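Local coordinates for Dye-decolorizing peroxidase Tfu_3078 (Thermobifida fusca, PDB 5FW4), which oxidises anthraquinone dyes, azo dyes and simple phenols with hydrogen peroxide, using one non-covalently bound heme b, at residues 51-54 with 55-58; 89-92 with 93-97; 287-290 with 291-294; 308-311 with 312-315; 385-388 with 389-393. One frame throughout, in Å; residues are numbered along the deposited sequence.

Interaction 1 of 5, residues 51-54 with 55-58; sequences PKAE and QRLR. Unlike the reference sequence in segment 51-54: Lys52 (reference Glu).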
loop_
_atom_site.group_PDB
_atom_site.type_symbol
_atom_site.label_atom_id
_atom_site.label_comp_id
_atom_site.label_asym_id
_atom_site.label_seq_id
_atom_site.Cartn_x
_atom_site.Cartn_y
_atom_site.Cartn_z
ATOM N N PRO A 51 23.877 -16.650 6.244
ATOM C CA PRO A 51 24.017 -15.287 6.675
ATOM C C PRO A 51 23.095 -14.316 5.965
ATOM O O PRO A 51 22.437 -13.519 6.608
ATOM C CB PRO A 51 25.472 -14.981 6.348
ATOM C CG PRO A 51 26.140 -16.268 6.631
ATOM C CD PRO A 51 25.172 -17.348 6.270
ATOM N N LYS A 52 23.048 -14.372 4.642
ATOM C CA LYS A 52 22.132 -13.517 3.910
ATOM C C LYS A 52 20.677 -13.704 4.367
ATOM O O LYS A 52 19.954 -12.732 4.517
ATOM C CB LYS A 52 22.247 -13.821 2.429
ATOM C CG LYS A 52 23.520 -13.277 1.823
ATOM C CD LYS A 52 23.310 -11.869 1.294
ATOM C CE LYS A 52 23.628 -10.754 2.278
ATOM N NZ LYS A 52 25.086 -10.403 2.351
ATOM N N ALA A 53 20.243 -14.947 4.553
ATOM C CA ALA A 53 18.872 -15.174 5.017
ATOM C C ALA A 53 18.629 -14.515 6.369
ATOM O O ALA A 53 17.617 -13.862 6.516
ATOM C CB ALA A 53 18.535 -16.656 5.068
ATOM N N GLU A 54 19.540 -14.665 7.336
ATOM C CA GLU A 54 19.369 -13.994 8.632
ATOM C C GLU A 54 19.292 -12.472 8.444
ATOM O O GLU A 54 18.489 -11.773 9.081
ATOM C CB GLU A 54 20.457 -14.399 9.634
ATOM C CG GLU A 54 20.186 -15.733 10.324
ATOM C CD GLU A 54 21.311 -16.184 11.238
ATOM O OE1 GLU A 54 22.050 -15.321 11.744
ATOM O OE2 GLU A 54 21.462 -17.420 11.440
ATOM N N GLN A 55 20.079 -11.970 7.490
ATOM C CA GLN A 55 20.106 -10.579 7.175
ATOM C C GLN A 55 18.784 -10.097 6.534
ATOM O O GLN A 55 18.326 -9.018 6.840
ATOM C CB GLN A 55 21.309 -10.265 6.268
ATOM C CG GLN A 55 22.650 -10.275 7.003
ATOM C CD GLN A 55 23.843 -10.387 6.067
ATOM O OE1 GLN A 55 23.840 -9.826 4.974
ATOM N NE2 GLN A 55 24.870 -11.099 6.499
ATOM N N ARG A 56 18.179 -10.915 5.669
ATOM C CA ARG A 56 16.894 -10.631 5.067
ATOM C C ARG A 56 15.775 -10.510 6.141
ATOM O O ARG A 56 14.790 -9.803 5.941
ATOM C CB ARG A 56 16.512 -11.728 4.086
ATOM C CG ARG A 56 17.269 -11.697 2.765
ATOM C CD ARG A 56 16.778 -12.736 1.759
ATOM N NE ARG A 56 17.835 -12.839 0.740
ATOM C CZ ARG A 56 18.570 -13.916 0.490
ATOM N NH1 ARG A 56 18.305 -15.079 1.069
ATOM N NH2 ARG A 56 19.555 -13.842 -0.406
ATOM N N LEU A 57 15.930 -11.200 7.249
ATOM C CA LEU A 57 14.880 -11.195 8.324
ATOM C C LEU A 57 15.027 -10.112 9.394
ATOM O O LEU A 57 14.081 -9.879 10.205
ATOM C CB LEU A 57 14.808 -12.547 9.020
ATOM C CG LEU A 57 14.116 -13.661 8.232
ATOM C CD1 LEU A 57 14.416 -14.995 8.866
ATOM C CD2 LEU A 57 12.607 -13.415 8.082
ATOM N N ARG A 58 16.166 -9.433 9.401
ATOM C CA ARG A 58 16.529 -8.581 10.537
ATOM C C ARG A 58 15.601 -7.372 10.710
ATOM O O ARG A 58 15.212 -7.039 11.827
ATOM C CB ARG A 58 17.955 -8.094 10.380
ATOM C CG ARG A 58 18.466 -7.328 11.591
ATOM C CD ARG A 58 19.918 -6.894 11.461
ATOM N NE ARG A 58 20.026 -5.439 11.399
ATOM C CZ ARG A 58 19.835 -4.692 10.309
ATOM N NH1 ARG A 58 19.520 -5.228 9.130
ATOM N NH2 ARG A 58 19.962 -3.376 10.396
#
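Arg56 lies back along the helix over Lys52 and Ala53, and its side chain can be followed atom by atom. CB starts beside the carbonyl oxygen of Ala53, 3.4 Å from Arg56 CB to Ala53 O, and Arg56 CG stands equally near Lys52 O, also at 3.4 Å. With CG beside the backbone N (chi1 -75°) and the chain extended from CG to NE, the guanidinium is carried back toward the N terminus. There one of its faces receives Lys52 CB, which sits 3.9 Å from Arg56 NH2 and toward the rim of the group, while NH1 comes within 4.0 Å of Ala53 CA. These are the i-4 and i-3 neighbours on an alpha helix, here helix 51-61, and the backbone bonds from Gln55 N to Pro51 O (3.0 Å) and from Arg56 N to Lys52 O (2.8 Å) run beneath it. Arg56 NE and NH2 hydrogen-bond the carbonyl oxygens of Ala227 and Arg228, which fix the rotation of the guanidinium. On the next turn Leu57 N bonds Ala53 O and, more weakly, Glu54 O, and the Leu57 side chain packs on Ala53 of the second subunit.

Interaction 2 of 5, residues 89-92 with 93-97; sequences LAEE and ARKNP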
loop_
_atom_site.group_PDB
_atom_site.type_symbol
_atom_site.label_atom_id
_atom_site.label_comp_id
_atom_site.label_asym_id
_atom_site.label_seq_id
_atom_site.Cartn_x
_atom_site.Cartn_y
_atom_site.Cartn_z
ATOM N N LEU A 89 -4.504 21.313 13.365
ATOM C CA LEU A 89 -5.330 21.469 14.582
ATOM C C LEU A 89 -6.795 21.418 14.164
ATOM O O LEU A 89 -7.167 21.937 13.119
ATOM C CB LEU A 89 -5.009 22.790 15.248
ATOM C CG LEU A 89 -3.659 22.904 15.922
ATOM C CD1 LEU A 89 -3.323 24.370 16.174
ATOM C CD2 LEU A 89 -3.686 22.109 17.231
ATOM N N ALA A 90 -7.655 20.828 14.998
ATOM C CA ALA A 90 -9.063 20.768 14.701
ATOM C C ALA A 90 -9.617 22.173 14.423
ATOM O O ALA A 90 -9.179 23.147 15.005
ATOM C CB ALA A 90 -9.794 20.128 15.875
ATOM N N GLU A 91 -10.595 22.239 13.534
ATOM C CA GLU A 91 -11.189 23.479 13.040
ATOM C C GLU A 91 -11.558 24.514 14.111
ATOM O O GLU A 91 -11.190 25.669 14.005
ATOM C CB GLU A 91 -12.438 23.125 12.206
ATOM C CG GLU A 91 -13.411 24.286 11.961
ATOM C CD GLU A 91 -14.639 23.869 11.149
ATOM O OE1 GLU A 91 -14.482 23.564 9.940
ATOM O OE2 GLU A 91 -15.757 23.856 11.735
ATOM N N GLU A 92 -12.306 24.087 15.129
ATOM C CA GLU A 92 -12.758 24.982 16.181
ATOM C C GLU A 92 -11.587 25.466 17.044
ATOM O O GLU A 92 -11.429 26.663 17.249
ATOM C CB GLU A 92 -13.852 24.303 17.038
ATOM C CG GLU A 92 -14.663 25.252 17.908
ATOM C CD GLU A 92 -15.452 26.296 17.119
ATOM O OE1 GLU A 92 -15.829 26.048 15.957
ATOM O OE2 GLU A 92 -15.711 27.379 17.668
ATOM N N ALA A 93 -10.754 24.551 17.526
ATOM C CA ALA A 93 -9.587 24.929 18.339
ATOM C C ALA A 93 -8.678 25.905 17.612
ATOM O O ALA A 93 -8.192 26.875 18.206
ATOM C CB ALA A 93 -8.796 23.700 18.768
ATOM N N ARG A 94 -8.508 25.666 16.316
ATOM C CA ARG A 94 -7.577 26.414 15.473
ATOM C C ARG A 94 -7.938 27.888 15.298
ATOM O O ARG A 94 -7.071 28.715 14.974
ATOM C CB ARG A 94 -7.498 25.753 14.093
ATOM C CG ARG A 94 -6.235 26.128 13.331
ATOM C CD ARG A 94 -6.137 25.390 12.012
ATOM N NE ARG A 94 -4.810 25.534 11.425
ATOM C CZ ARG A 94 -4.370 26.624 10.793
ATOM N NH1 ARG A 94 -5.144 27.690 10.637
ATOM N NH2 ARG A 94 -3.129 26.656 10.327
ATOM N N LYS A 95 -9.215 28.210 15.510
ATOM C CA LYS A 95 -9.733 29.559 15.303
ATOM C C LYS A 95 -9.046 30.621 16.143
ATOM O O LYS A 95 -8.989 31.758 15.722
ATOM C CB LYS A 95 -11.254 29.621 15.565
ATOM C CG LYS A 95 -12.074 28.672 14.696
ATOM C CD LYS A 95 -13.400 29.272 14.263
ATOM C CE LYS A 95 -14.068 28.413 13.199
ATOM N NZ LYS A 95 -14.673 27.160 13.737
ATOM N N ASN A 96 -8.556 30.253 17.327
ATOM C CA ASN A 96 -8.024 31.210 18.315
ATOM C C ASN A 96 -6.716 30.724 18.923
ATOM O O ASN A 96 -6.648 29.577 19.371
ATOM C CB ASN A 96 -9.025 31.406 19.459
ATOM C CG ASN A 96 -10.304 32.090 19.009
ATOM O OD1 ASN A 96 -11.350 31.448 18.902
ATOM N ND2 ASN A 96 -10.228 33.395 18.736
ATOM N N PRO A 97 -5.682 31.599 18.979
ATOM C CA PRO A 97 -4.342 31.218 19.451
ATOM C C PRO A 97 -4.336 30.423 20.743
ATOM O O PRO A 97 -3.573 29.484 20.889
ATOM C CB PRO A 97 -3.639 32.559 19.673
ATOM C CG PRO A 97 -4.354 33.540 18.825
ATOM C CD PRO A 97 -5.730 33.004 18.530
#
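Glu92 and Lys95 meet because both chains bend. Glu92 turns at chi2 (62°), which turns its carboxylate toward Lys95, and Lys95 is kinked at chi2 and again at chi4 (75°), which brings the ammonium back over the same turn. The two side chains cross at a slant and end in a salt bridge, with Lys95 NZ 2.7 Å from Glu92 OE1. The nitrogen reaches that oxygen from above the carboxylate plane, 54° out of it. Glu91 runs beside Lys95 in the same direction, and its CG is 3.6 Å from Lys95 NZ; its OE2 stays 4.0 Å from that nitrogen, too far for a salt bridge, yet near enough that the ammonium probably feels both negative charges.

The backbone underneath is a short helical turn, 91-94, with few backbone bonds. Arg94 N gives a bond of 2.9 Å to Ala90 O, four residues back, whereas Lys95 N bonds Glu92 O at 3.2 Å, only three back, an i to i-3 bond as the turn ends. On the inner side, Leu89 CB rests 4.0 Å from Arg94 CB, and the extended Arg94 chain carries its guanidinium to Asp183, whose OD2 forms a salt bridge with NE and also accepts Leu89 N.

The turn follows strand 81-89, a central strand of the N-terminal ferredoxin-like sheet, and leads into helix 97-120, where Ala93 touches Ser103; Leu89 is covered by that helix and by helix 148-153, which Arg94 also borders.

Interaction 3 of 5, residues 287-290 with 291-294; sequences TEWR and KLDV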
loop_
_atom_site.group_PDB
_atom_site.type_symbol
_atom_site.label_atom_id
_atom_site.label_comp_id
_atom_site.label_asym_id
_atom_site.label_seq_id
_atom_site.Cartn_x
_atom_site.Cartn_y
_atom_site.Cartn_z
ATOM N N THR A 287 3.993 5.404 -18.257
ATOM C CA THR A 287 3.654 4.969 -19.584
ATOM C C THR A 287 4.601 5.626 -20.593
ATOM O O THR A 287 5.106 4.965 -21.481
ATOM C CB THR A 287 2.202 5.312 -19.921
ATOM O OG1 THR A 287 1.356 4.756 -18.893
ATOM C CG2 THR A 287 1.823 4.761 -21.252
ATOM N N GLU A 288 4.829 6.912 -20.448
ATOM C CA GLU A 288 5.761 7.621 -21.327
ATOM C C GLU A 288 7.223 7.180 -21.089
ATOM O O GLU A 288 7.984 6.975 -22.043
ATOM C CB GLU A 288 5.616 9.124 -21.113
ATOM C CG GLU A 288 4.291 9.698 -21.608
ATOM C CD GLU A 288 4.161 9.662 -23.128
ATOM O OE1 GLU A 288 5.198 9.769 -23.811
ATOM O OE2 GLU A 288 3.021 9.525 -23.632
ATOM N N TRP A 289 7.606 7.065 -19.821
ATOM C CA TRP A 289 8.909 6.532 -19.423
ATOM C C TRP A 289 9.161 5.162 -20.033
ATOM O O TRP A 289 10.271 4.892 -20.446
ATOM C CB TRP A 289 9.003 6.423 -17.892
ATOM C CG TRP A 289 10.267 5.879 -17.359
ATOM C CD1 TRP A 289 10.469 4.623 -16.872
ATOM C CD2 TRP A 289 11.537 6.550 -17.262
ATOM N NE1 TRP A 289 11.740 4.484 -16.434
ATOM C CE2 TRP A 289 12.434 5.642 -16.680
ATOM C CE3 TRP A 289 11.991 7.841 -17.580
ATOM C CZ2 TRP A 289 13.756 5.981 -16.403
ATOM C CZ3 TRP A 289 13.276 8.178 -17.259
ATOM C CH2 TRP A 289 14.148 7.257 -16.698
ATOM N N ARG A 290 8.152 4.290 -20.103
ATOM C CA ARG A 290 8.434 2.955 -20.629
ATOM C C ARG A 290 8.628 2.898 -22.136
ATOM O O ARG A 290 9.128 1.910 -22.634
ATOM C CB ARG A 290 7.456 1.879 -20.143
ATOM C CG ARG A 290 5.979 2.036 -20.446
ATOM C CD ARG A 290 5.216 1.019 -19.573
ATOM N NE ARG A 290 5.541 -0.339 -19.996
ATOM C CZ ARG A 290 5.776 -1.387 -19.203
ATOM N NH1 ARG A 290 5.742 -1.296 -17.881
ATOM N NH2 ARG A 290 6.059 -2.552 -19.763
ATOM N N LYS A 291 8.240 3.947 -22.838
ATOM C CA LYS A 291 8.499 4.042 -24.276
ATOM C C LYS A 291 9.990 4.202 -24.578
ATOM O O LYS A 291 10.444 3.877 -25.695
ATOM C CB LYS A 291 7.719 5.216 -24.901
ATOM C CG LYS A 291 6.338 4.865 -25.434
ATOM C CD LYS A 291 5.197 5.300 -24.528
ATOM C CE LYS A 291 4.087 4.249 -24.423
ATOM N NZ LYS A 291 4.368 3.193 -23.405
ATOM N N LEU A 292 10.760 4.738 -23.635
ATOM C CA LEU A 292 12.213 4.900 -23.864
ATOM C C LEU A 292 12.962 3.604 -23.773
ATOM O O LEU A 292 12.698 2.759 -22.952
ATOM C CB LEU A 292 12.882 5.846 -22.867
ATOM C CG LEU A 292 12.403 7.281 -22.761
ATOM C CD1 LEU A 292 13.317 8.006 -21.771
ATOM C CD2 LEU A 292 12.426 7.926 -24.150
ATOM N N ASP A 293 13.980 3.465 -24.609
ATOM C CA ASP A 293 14.850 2.340 -24.457
ATOM C C ASP A 293 15.848 2.615 -23.356
ATOM O O ASP A 293 16.071 3.750 -23.006
ATOM C CB ASP A 293 15.607 2.108 -25.753
ATOM C CG ASP A 293 16.676 3.132 -25.977
ATOM O OD1 ASP A 293 17.137 3.744 -24.987
ATOM O OD2 ASP A 293 17.083 3.323 -27.166
ATOM N N VAL A 294 16.501 1.559 -22.888
ATOM C CA VAL A 294 17.274 1.565 -21.637
ATOM C C VAL A 294 18.339 2.635 -21.696
ATOM O O VAL A 294 18.492 3.409 -20.782
ATOM C CB VAL A 294 17.869 0.156 -21.345
ATOM C CG1 VAL A 294 19.040 0.207 -20.362
ATOM C CG2 VAL A 294 16.781 -0.789 -20.822
#
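The C-terminal end of helix 286-291 and its turn into helix 294-301 form a small helix-to-helix junction on the C-terminal ferredoxin-like domain, and Lys291 folds back over Thr287 at the end of the first helix. The Lys291 chain, bent at three successive torsions, lies alongside Thr287 and donates from NZ to the backbone carbonyl, 2.7 Å from Thr287 O; the Thr287 methyl CG2 stands 3.7 Å from the same NZ. An ammonium at the carbonyl end of a helix would probably offset part of the negative pole of the helix.

The backbone meanwhile tightens to i to i-3 bonding: Lys291 N reaches Glu288 O at 3.1 Å and Leu292 N reaches Trp289 O at 3.2 Å. A new helix then begins at Asp293, the N-cap, whose OD1 accepts Ala296 N.

Facing the interior, the indole of Trp289 meets Leu292 obliquely, CE3 to CD1 4.4 Å. Its ring packs edge-to-face with Tyr403 and lies about 7 Å from the heme, nearest atoms. On the outer side Arg290 sends its guanidinium to Glu202 of the second subunit, in a salt bridge. Arg290 CG, placed between the backbone N and the carbonyl carbon (chi1 59°), comes 3.6 Å from Lys291 NZ.

Interaction 4 of 5, residues 308-311 with 312-315; sequences GAPL and GSRN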
loop_
_atom_site.group_PDB
_atom_site.type_symbol
_atom_site.label_atom_id
_atom_site.label_comp_id
_atom_site.label_asym_id
_atom_site.label_seq_id
_atom_site.Cartn_x
_atom_site.Cartn_y
_atom_site.Cartn_z
ATOM N N GLY A 308 23.743 1.045 -11.406
ATOM C CA GLY A 308 23.755 2.363 -10.761
ATOM C C GLY A 308 25.026 3.178 -10.918
ATOM O O GLY A 308 25.129 4.275 -10.334
ATOM N N ALA A 309 25.995 2.640 -11.687
ATOM C CA ALA A 309 27.254 3.328 -12.004
ATOM C C ALA A 309 27.018 4.571 -12.835
ATOM O O ALA A 309 26.116 4.608 -13.658
ATOM C CB ALA A 309 28.205 2.399 -12.742
ATOM N N PRO A 310 27.809 5.610 -12.599
ATOM C CA PRO A 310 27.713 6.743 -13.504
ATOM C C PRO A 310 27.999 6.225 -14.915
ATOM O O PRO A 310 28.539 5.128 -15.046
ATOM C CB PRO A 310 28.813 7.698 -13.016
ATOM C CG PRO A 310 29.274 7.128 -11.694
ATOM C CD PRO A 310 29.004 5.673 -11.755
ATOM N N LEU A 311 27.596 6.979 -15.934
ATOM C CA LEU A 311 27.644 6.494 -17.307
ATOM C C LEU A 311 29.071 6.333 -17.808
ATOM O O LEU A 311 29.886 7.253 -17.711
ATOM C CB LEU A 311 26.896 7.411 -18.267
ATOM C CG LEU A 311 25.389 7.544 -18.129
ATOM C CD1 LEU A 311 24.912 8.407 -19.283
ATOM C CD2 LEU A 311 24.669 6.194 -18.127
ATOM N N GLY A 312 29.322 5.152 -18.366
ATOM C CA GLY A 312 30.671 4.733 -18.721
ATOM C C GLY A 312 31.453 4.004 -17.630
ATOM O O GLY A 312 32.617 3.687 -17.847
ATOM N N SER A 313 30.842 3.722 -16.473
ATOM C CA SER A 313 31.552 3.008 -15.398
ATOM C C SER A 313 30.880 1.691 -15.042
ATOM O O SER A 313 29.800 1.381 -15.542
ATOM C CB SER A 313 31.684 3.868 -14.149
ATOM O OG SER A 313 32.183 5.135 -14.472
ATOM N N ARG A 314 31.544 0.915 -14.185
ATOM C CA ARG A 314 31.091 -0.428 -13.855
ATOM C C ARG A 314 30.368 -0.506 -12.514
ATOM O O ARG A 314 29.434 -1.275 -12.400
ATOM C CB ARG A 314 32.262 -1.428 -13.863
ATOM C CG ARG A 314 31.845 -2.900 -13.660
ATOM C CD ARG A 314 30.976 -3.469 -14.797
ATOM N NE ARG A 314 31.657 -3.447 -16.112
ATOM C CZ ARG A 314 32.029 -4.514 -16.836
ATOM N NH1 ARG A 314 31.782 -5.755 -16.424
ATOM N NH2 ARG A 314 32.653 -4.329 -18.007
ATOM N N ASN A 315 30.792 0.284 -11.522
ATOM C CA ASN A 315 30.260 0.189 -10.133
ATOM C C ASN A 315 29.342 1.337 -9.688
ATOM O O ASN A 315 29.605 2.522 -10.000
ATOM C CB ASN A 315 31.413 0.135 -9.113
ATOM C CG ASN A 315 32.407 -0.968 -9.404
ATOM O OD1 ASN A 315 32.031 -2.109 -9.618
ATOM N ND2 ASN A 315 33.686 -0.629 -9.408
#
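The methyl of Ala309 points toward 312-315 and faces two backbone oxygens, Ala309 CB lying 3.4 Å from Ser313 O and 3.1 Å from Asn315 O. The CA of the same residue also makes a C-H...O contact, Ala309 CA to Asn315 O 3.2 Å, so one alanine meets the returning chain by its alpha and beta carbons alike. The side chain of Leu311, in the same loop segment, turns away from 312-315 instead.

Residues Pro310 to Ser313 form a type II beta turn. Ser313 N closes it on Pro310 O at 3.1 Å. Gly312, at the third position, has a positive phi (89°), the left-handed setting expected of a type II turn, and its lack of a beta carbon avoids a collision with Leu311 O. The Pro310 ring and Ser313 then pack against one another, CD of Pro310 to CB of Ser313 4.0 Å, while the same Pro310 CD is 3.7 Å from Asn315 O.

Leu311 spends its outward-turned side chain on Arg304, Ile333 and Pro334, and Pro310 on Arg303, whose NH1 also binds Gly308 O. This surface loop follows helix 294-301 and precedes helix 338-342 in the chain, the latter carrying the inferred proximal heme ligand His338, with the Pro310 side chain about 8 Å from the heme, nearest atoms.

Interaction 5 of 5, residues 385-388 with 389-393; sequences GFIP and VQRSL. With HEM (protoporphyrin IX containing Fe), chain C.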
loop_
_atom_site.group_PDB
_atom_site.type_symbol
_atom_site.label_atom_id
_atom_site.label_comp_id
_atom_site.label_asym_id
_atom_site.label_seq_id
_atom_site.Cartn_x
_atom_site.Cartn_y
_atom_site.Cartn_z
ATOM N N GLY A 385 19.864 23.324 0.835
ATOM C CA GLY A 385 19.555 21.933 0.574
ATOM C C GLY A 385 18.565 21.769 -0.560
ATOM O O GLY A 385 18.882 22.021 -1.719
ATOM N N PHE A 386 17.365 21.325 -0.232
ATOM C CA PHE A 386 16.300 21.186 -1.230
ATOM C C PHE A 386 16.047 22.399 -2.152
ATOM O O PHE A 386 15.922 22.204 -3.383
ATOM C CB PHE A 386 14.972 20.850 -0.546
ATOM C CG PHE A 386 13.827 20.733 -1.486
ATOM C CD1 PHE A 386 13.619 19.551 -2.182
ATOM C CD2 PHE A 386 12.933 21.772 -1.657
ATOM C CE1 PHE A 386 12.551 19.423 -3.058
ATOM C CE2 PHE A 386 11.841 21.646 -2.521
ATOM C CZ PHE A 386 11.664 20.463 -3.231
ATOM N N ILE A 387 15.955 23.618 -1.592
ATOM C CA ILE A 387 15.497 24.770 -2.382
ATOM C C ILE A 387 16.429 25.114 -3.562
ATOM O O ILE A 387 15.969 25.243 -4.685
ATOM C CB ILE A 387 15.359 26.080 -1.589
ATOM C CG1 ILE A 387 14.449 25.939 -0.355
ATOM C CG2 ILE A 387 14.830 27.176 -2.506
ATOM C CD1 ILE A 387 13.104 25.484 -0.712
ATOM N N PRO A 388 17.706 25.317 -3.289
ATOM C CA PRO A 388 18.535 25.710 -4.456
ATOM C C PRO A 388 18.580 24.606 -5.489
ATOM O O PRO A 388 18.559 24.869 -6.690
ATOM C CB PRO A 388 19.910 26.010 -3.840
ATOM C CG PRO A 388 19.898 25.374 -2.480
ATOM C CD PRO A 388 18.468 25.340 -2.026
ATOM N N VAL A 389 18.579 23.370 -5.029
ATOM C CA VAL A 389 18.686 22.219 -5.921
ATOM C C VAL A 389 17.449 22.077 -6.782
ATOM O O VAL A 389 17.552 21.899 -8.013
ATOM C CB VAL A 389 18.974 20.936 -5.145
ATOM C CG1 VAL A 389 18.919 19.692 -6.022
ATOM C CG2 VAL A 389 20.310 21.047 -4.448
ATOM N N GLN A 390 16.279 22.175 -6.168
ATOM C CA GLN A 390 15.057 22.054 -6.949
ATOM C C GLN A 390 14.924 23.190 -7.943
ATOM O O GLN A 390 14.391 22.967 -9.026
ATOM C CB GLN A 390 13.804 22.005 -6.077
ATOM C CG GLN A 390 12.497 22.068 -6.859
ATOM C CD GLN A 390 12.216 20.868 -7.745
ATOM O OE1 GLN A 390 11.204 20.842 -8.447
ATOM N NE2 GLN A 390 13.081 19.878 -7.722
ATOM N N ARG A 391 15.369 24.386 -7.551
ATOM C CA ARG A 391 15.348 25.564 -8.420
ATOM C C ARG A 391 16.218 25.322 -9.655
ATOM O O ARG A 391 15.814 25.660 -10.750
ATOM C CB ARG A 391 15.838 26.818 -7.675
ATOM C CG ARG A 391 15.280 28.124 -8.222
ATOM C CD ARG A 391 15.898 29.355 -7.569
ATOM N NE ARG A 391 15.621 29.483 -6.130
ATOM C CZ ARG A 391 14.529 30.018 -5.592
ATOM N NH1 ARG A 391 13.536 30.466 -6.351
ATOM N NH2 ARG A 391 14.421 30.093 -4.269
ATOM N N SER A 392 17.399 24.725 -9.472
ATOM C CA SER A 392 18.253 24.325 -10.623
ATOM C C SER A 392 17.544 23.285 -11.511
ATOM O O SER A 392 17.610 23.358 -12.741
ATOM C CB SER A 392 19.596 23.768 -10.148
ATOM O OG SER A 392 20.342 24.748 -9.443
ATOM N N LEU A 393 16.833 22.339 -10.897
ATOM C CA LEU A 393 16.217 21.278 -11.684
ATOM C C LEU A 393 15.049 21.838 -12.454
ATOM O O LEU A 393 14.867 21.503 -13.606
ATOM C CB LEU A 393 15.728 20.115 -10.828
ATOM C CG LEU A 393 16.707 19.302 -9.996
ATOM C CD1 LEU A 393 15.991 18.171 -9.268
ATOM C CD2 LEU A 393 17.853 18.736 -10.839
HETATM C CHA HEM C . 20.128 11.600 -7.361
HETATM C CHB HEM C . 15.922 9.922 -9.077
HETATM C CHC HEM C . 13.776 13.992 -7.593
HETATM C CHD HEM C . 17.926 15.545 -5.641
HETATM C C1A HEM C . 19.167 10.811 -7.943
HETATM C C2A HEM C . 19.443 9.571 -8.552
HETATM C C3A HEM C . 18.266 9.117 -9.052
HETATM C C4A HEM C . 17.267 10.051 -8.750
HETATM C CMA HEM C . 18.031 7.832 -9.749
HETATM C CAA HEM C . 20.791 8.908 -8.676
HETATM C CBA HEM C . 21.109 7.954 -7.530
HETATM C CGA HEM C . 21.389 8.701 -6.258
HETATM O O1A HEM C . 20.516 8.675 -5.349
HETATM O O2A HEM C . 22.474 9.321 -6.123
HETATM C C1B HEM C . 14.968 10.922 -8.812
HETATM C C2B HEM C . 13.604 10.818 -9.176
HETATM C C3B HEM C . 12.973 11.959 -8.761
HETATM C C4B HEM C . 14.016 12.756 -8.115
HETATM C CMB HEM C . 12.984 9.640 -9.873
HETATM C CAB HEM C . 11.565 12.367 -8.818
HETATM C CBB HEM C . 10.568 11.544 -9.147
HETATM C C1C HEM C . 14.700 14.770 -6.935
HETATM C C2C HEM C . 14.421 15.987 -6.351
HETATM C C3C HEM C . 15.610 16.420 -5.775
HETATM C C4C HEM C . 16.606 15.452 -6.039
HETATM C CMC HEM C . 13.048 16.608 -6.380
HETATM C CAC HEM C . 15.986 17.640 -5.078
HETATM C CBC HEM C . 15.319 18.747 -5.189
HETATM C C1D HEM C . 18.840 14.536 -5.988
HETATM C C2D HEM C . 20.251 14.642 -5.599
HETATM C C3D HEM C . 20.864 13.542 -6.094
HETATM C C4D HEM C . 19.818 12.795 -6.784
HETATM C CMD HEM C . 20.919 15.736 -4.783
HETATM C CAD HEM C . 22.330 13.189 -5.931
HETATM C CBD HEM C . 23.137 13.959 -6.981
HETATM C CGD HEM C . 24.621 13.751 -6.764
HETATM O O1D HEM C . 25.259 14.376 -5.895
HETATM O O2D HEM C . 25.214 12.910 -7.473
HETATM N NA HEM C . 17.824 11.100 -8.080
HETATM N NB HEM C . 15.164 12.079 -8.184
HETATM N NC HEM C . 16.027 14.486 -6.772
HETATM N ND HEM C . 18.595 13.407 -6.704
HETATM FE FE HEM C . 16.968 12.793 -7.470
#
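Regular i to i-4 bonds run through the first turns of helix 386-395, Gln390 N to Phe386 O at 2.8 Å, Arg391 N to Ile387 O and Ser392 N to Pro388 O. In the ferredoxin-like C-terminal half of the enzyme this helix joins the sheet strands 369-379 and 404-414, and one side of it lines the heme pocket. There the side chains of Phe386 and Gln390 run alongside each other in one direction. Gln390 CB sits over one face of the phenyl ring, 4.1 Å from its centroid, a CH-pi contact. With Gln390 bent at chi2 (67°), its amide lies nearly parallel to that ring, the planes 5° apart. A heme vinyl group fits against the pair: Phe386 CD1 is 3.5 Å from heme CBC, and Gln390 CB also touches this carbon. Beside them Val389 CG2 packs 3.2 Å from Gly385 O while its CG1 meets heme CAC at 3.7 Å. Leu393 CD1 lies against pyrrole carbons and its side chain also touches His338, the inferred proximal ligand, on helix 338-342. Away from the heme Arg391 crosses Ile387, NH2 to Ile387 CG2 3.4 Å. Gln390 NE2 ends 3.5 Å from heme methyl CMC.

How the interactions relate
From the N terminus onward the five contacts follow in series, each within eight or nine consecutive residues, so none closes a long loop and none nests or crosses. Interaction 1 lies in helix 51-61 at the interface with the second subunit, which interaction 3 also touches. Interaction 2 joins strand 81-89 to helix 97-120 in the N-terminal Dyp-type peroxidase region, on the opposite side of the chain's centre from interactions 1 and 4. Interactions 3, 4 and 5 lie in the C-terminal region; 3 and 4 come within about 7 Å at their nearest atoms and flank helix 294-301, while interaction 5 is the one that touches the heme directly.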